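Local coordinates for protein apoptosis regulator Bcl-2 homolog (Fowlpox virus, PDB 5TZP) that blocks apoptosis of the infected host cell by sequestering and inactivating several proapoptotic Bcl-2 proteins, including BAX and BAK1, at residues Q24-E29 with F97-S102. Sequence-based numbering, arbitrary orientation.
Sequences QNYIIE and FCAYYS. With SO4 (sulfate ion), chain O; EDO (1,2-ethanediol), chain C.
Ala99 turns its CB toward helix 14-32 and meets two neighbouring side chains there, Tyr26 and Ile27. The methyl lies 3.8 Å from Tyr26 CE2, approaching the ring obliquely; the distance from Ala99 CB to Ile27 CG1 is 4.1 Å. With chi1 at 175°, Tyr26 sets CG anti to its backbone N, and its ring comes nearer the partner helix than its CB direction suggests, while also touching Cys53 of helix 43-68. The small Ala99 side chain fits a close backbone approach: Ile27 CA and Ala99 CA are 5.1 Å apart, and the local axes pass at 9.4 Å with a crossing angle of -43°. Within the all-helical Bcl-2 fold, this buried contact joins the first helix to helix 88-105, whose residues Phe97, Cys98 and Ala99 belong to the BH1 motif; Phe97 also packs on the bound Bik BH3 peptide. One turn beyond Ala99, the methyl CG2 of Ile27 makes van der Waals contact with Ser102 CB at 4.1 Å; the hydroxyl of Ser102 hydrogen-bonds to Tyr113 O. Gln24 stays outside the helix-helix contact: its NE2 hydrogen-bonds to Asp115 OD2 and, at 2.6 Å, to O3 of a sulfate probably from the crystallisation liquor, bent to 134° at the hydrogen.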
loop_
_atom_site.group_PDB
_atom_site.type_symbol
_atom_site.label_atom_id
_atom_site.label_comp_id
_atom_site.label_asym_id
_atom_site.label_seq_id
_atom_site.Cartn_x
_atom_site.Cartn_y
_atom_site.Cartn_z
ATOM N N GLN A 24 -5.141 -6.755 -1.781
ATOM C CA GLN A 24 -4.690 -7.820 -2.682
ATOM C C GLN A 24 -5.296 -7.673 -4.068
ATOM O O GLN A 24 -4.599 -7.817 -5.075
ATOM C CB GLN A 24 -4.990 -9.182 -2.085
ATOM C CG GLN A 24 -4.256 -10.309 -2.816
ATOM C CD GLN A 24 -4.234 -11.610 -2.118
ATOM O OE1 GLN A 24 -4.898 -11.793 -1.111
ATOM N NE2 GLN A 24 -3.562 -12.576 -2.681
ATOM N N ASN A 25 -6.587 -7.291 -4.172
ATOM C CA ASN A 25 -7.162 -7.048 -5.505
ATOM C C ASN A 25 -6.438 -5.907 -6.209
ATOM O O ASN A 25 -6.207 -6.012 -7.420
ATOM C CB ASN A 25 -8.666 -6.857 -5.414
ATOM C CG ASN A 25 -9.352 -8.173 -5.441
ATOM O OD1 ASN A 25 -9.352 -8.839 -6.448
ATOM N ND2 ASN A 25 -9.975 -8.542 -4.336
ATOM N N TYR A 26 -6.085 -4.808 -5.516
ATOM C CA TYR A 26 -5.349 -3.726 -6.174
ATOM C C TYR A 26 -4.008 -4.247 -6.690
ATOM O O TYR A 26 -3.619 -3.988 -7.835
ATOM C CB TYR A 26 -5.193 -2.497 -5.268
ATOM C CG TYR A 26 -4.320 -1.479 -5.949
ATOM C CD1 TYR A 26 -4.735 -0.869 -7.099
ATOM C CD2 TYR A 26 -3.044 -1.296 -5.552
ATOM C CE1 TYR A 26 -3.879 -0.002 -7.830
ATOM C CE2 TYR A 26 -2.197 -0.461 -6.288
ATOM C CZ TYR A 26 -2.629 0.128 -7.385
ATOM O OH TYR A 26 -1.783 0.918 -8.151
ATOM N N ILE A 27 -3.268 -4.993 -5.865
ATOM C CA ILE A 27 -1.949 -5.459 -6.284
ATOM C C ILE A 27 -2.099 -6.404 -7.475
ATOM O O ILE A 27 -1.324 -6.347 -8.448
ATOM C CB ILE A 27 -1.207 -6.094 -5.108
ATOM C CG1 ILE A 27 -0.840 -4.987 -4.121
ATOM C CG2 ILE A 27 0.066 -6.787 -5.590
ATOM C CD1 ILE A 27 -0.181 -5.443 -2.841
ATOM N N ILE A 28 -3.130 -7.254 -7.488
ATOM C CA ILE A 28 -3.405 -8.099 -8.664
ATOM C C ILE A 28 -3.672 -7.239 -9.903
ATOM O O ILE A 28 -3.136 -7.530 -10.980
ATOM C CB ILE A 28 -4.553 -9.050 -8.328
ATOM C CG1 ILE A 28 -4.084 -10.100 -7.300
ATOM C CG2 ILE A 28 -5.014 -9.733 -9.637
ATOM C CD1 ILE A 28 -5.235 -10.821 -6.706
ATOM N N GLU A 29 -4.498 -6.214 -9.778
ATOM C CA GLU A 29 -4.770 -5.350 -10.919
ATOM C C GLU A 29 -3.485 -4.692 -11.442
ATOM O O GLU A 29 -3.225 -4.632 -12.658
ATOM C CB GLU A 29 -5.854 -4.322 -10.608
ATOM C CG GLU A 29 -6.052 -3.341 -11.809
ATOM C CD GLU A 29 -7.291 -2.558 -11.808
ATOM O OE1 GLU A 29 -7.390 -1.702 -12.710
ATOM O OE2 GLU A 29 -8.253 -2.818 -11.046
ATOM N N PHE A 97 3.875 1.698 -3.146
ATOM C CA PHE A 97 5.241 1.171 -3.131
ATOM C C PHE A 97 5.222 -0.346 -3.273
ATOM O O PHE A 97 5.995 -0.904 -4.043
ATOM C CB PHE A 97 5.947 1.598 -1.870
ATOM C CG PHE A 97 7.305 0.967 -1.792
ATOM C CD1 PHE A 97 8.389 1.544 -2.459
ATOM C CD2 PHE A 97 7.525 -0.170 -1.071
ATOM C CE1 PHE A 97 9.647 0.914 -2.432
ATOM C CE2 PHE A 97 8.795 -0.784 -1.026
ATOM C CZ PHE A 97 9.834 -0.261 -1.722
ATOM N N CYS A 98 4.410 -1.012 -2.479
ATOM C CA CYS A 98 4.402 -2.463 -2.462
ATOM C C CYS A 98 3.861 -3.029 -3.761
ATOM O O CYS A 98 4.361 -4.099 -4.200
ATOM C CB CYS A 98 3.622 -3.005 -1.272
ATOM S SG CYS A 98 4.504 -2.857 0.303
ATOM N N ALA A 99 2.856 -2.410 -4.394
ATOM C CA ALA A 99 2.430 -2.832 -5.726
ATOM C C ALA A 99 3.572 -2.697 -6.722
ATOM O O ALA A 99 3.861 -3.621 -7.504
ATOM C CB ALA A 99 1.205 -2.050 -6.175
ATOM N N TYR A 100 4.218 -1.530 -6.735
ATOM C CA TYR A 100 5.325 -1.277 -7.634
ATOM C C TYR A 100 6.426 -2.323 -7.439
ATOM O O TYR A 100 6.959 -2.905 -8.411
ATOM C CB TYR A 100 5.833 0.142 -7.346
ATOM C CG TYR A 100 6.869 0.655 -8.296
ATOM C CD1 TYR A 100 6.523 1.169 -9.552
ATOM C CD2 TYR A 100 8.230 0.524 -8.048
ATOM C CE1 TYR A 100 7.438 1.570 -10.457
ATOM C CE2 TYR A 100 9.193 0.947 -8.965
ATOM C CZ TYR A 100 8.770 1.476 -10.162
ATOM O OH TYR A 100 9.714 1.867 -11.089
ATOM N N TYR A 101 6.766 -2.586 -6.173
ATOM C CA TYR A 101 7.759 -3.569 -5.778
ATOM C C TYR A 101 7.375 -4.955 -6.280
ATOM O O TYR A 101 8.227 -5.673 -6.849
ATOM C CB TYR A 101 7.902 -3.499 -4.236
ATOM C CG TYR A 101 8.704 -4.610 -3.613
ATOM C CD1 TYR A 101 10.072 -4.620 -3.661
ATOM C CD2 TYR A 101 8.105 -5.675 -3.016
ATOM C CE1 TYR A 101 10.802 -5.633 -3.084
ATOM C CE2 TYR A 101 8.826 -6.701 -2.447
ATOM C CZ TYR A 101 10.177 -6.639 -2.496
ATOM O OH TYR A 101 10.918 -7.676 -1.933
ATOM N N SER A 102 6.135 -5.356 -6.014
ATOM C CA SER A 102 5.664 -6.702 -6.407
ATOM C C SER A 102 5.916 -6.972 -7.877
ATOM O O SER A 102 6.385 -8.063 -8.265
ATOM C CB SER A 102 4.169 -6.787 -6.110
ATOM O OG SER A 102 3.498 -7.980 -6.542
HETATM S S SO4 O . -2.585 -16.134 -1.983
HETATM O O1 SO4 O . -1.262 -16.510 -2.540
HETATM O O2 SO4 O . -3.499 -17.321 -1.961
HETATM O O3 SO4 O . -3.072 -15.099 -2.874
HETATM O O4 SO4 O . -2.468 -15.615 -0.606
HETATM C C1 EDO C . 11.265 -9.379 1.312
HETATM O O1 EDO C . 11.331 -8.098 0.713
HETATM C C2 EDO C . 12.463 -10.222 1.089
HETATM O O2 EDO C . 13.447 -9.563 1.955
#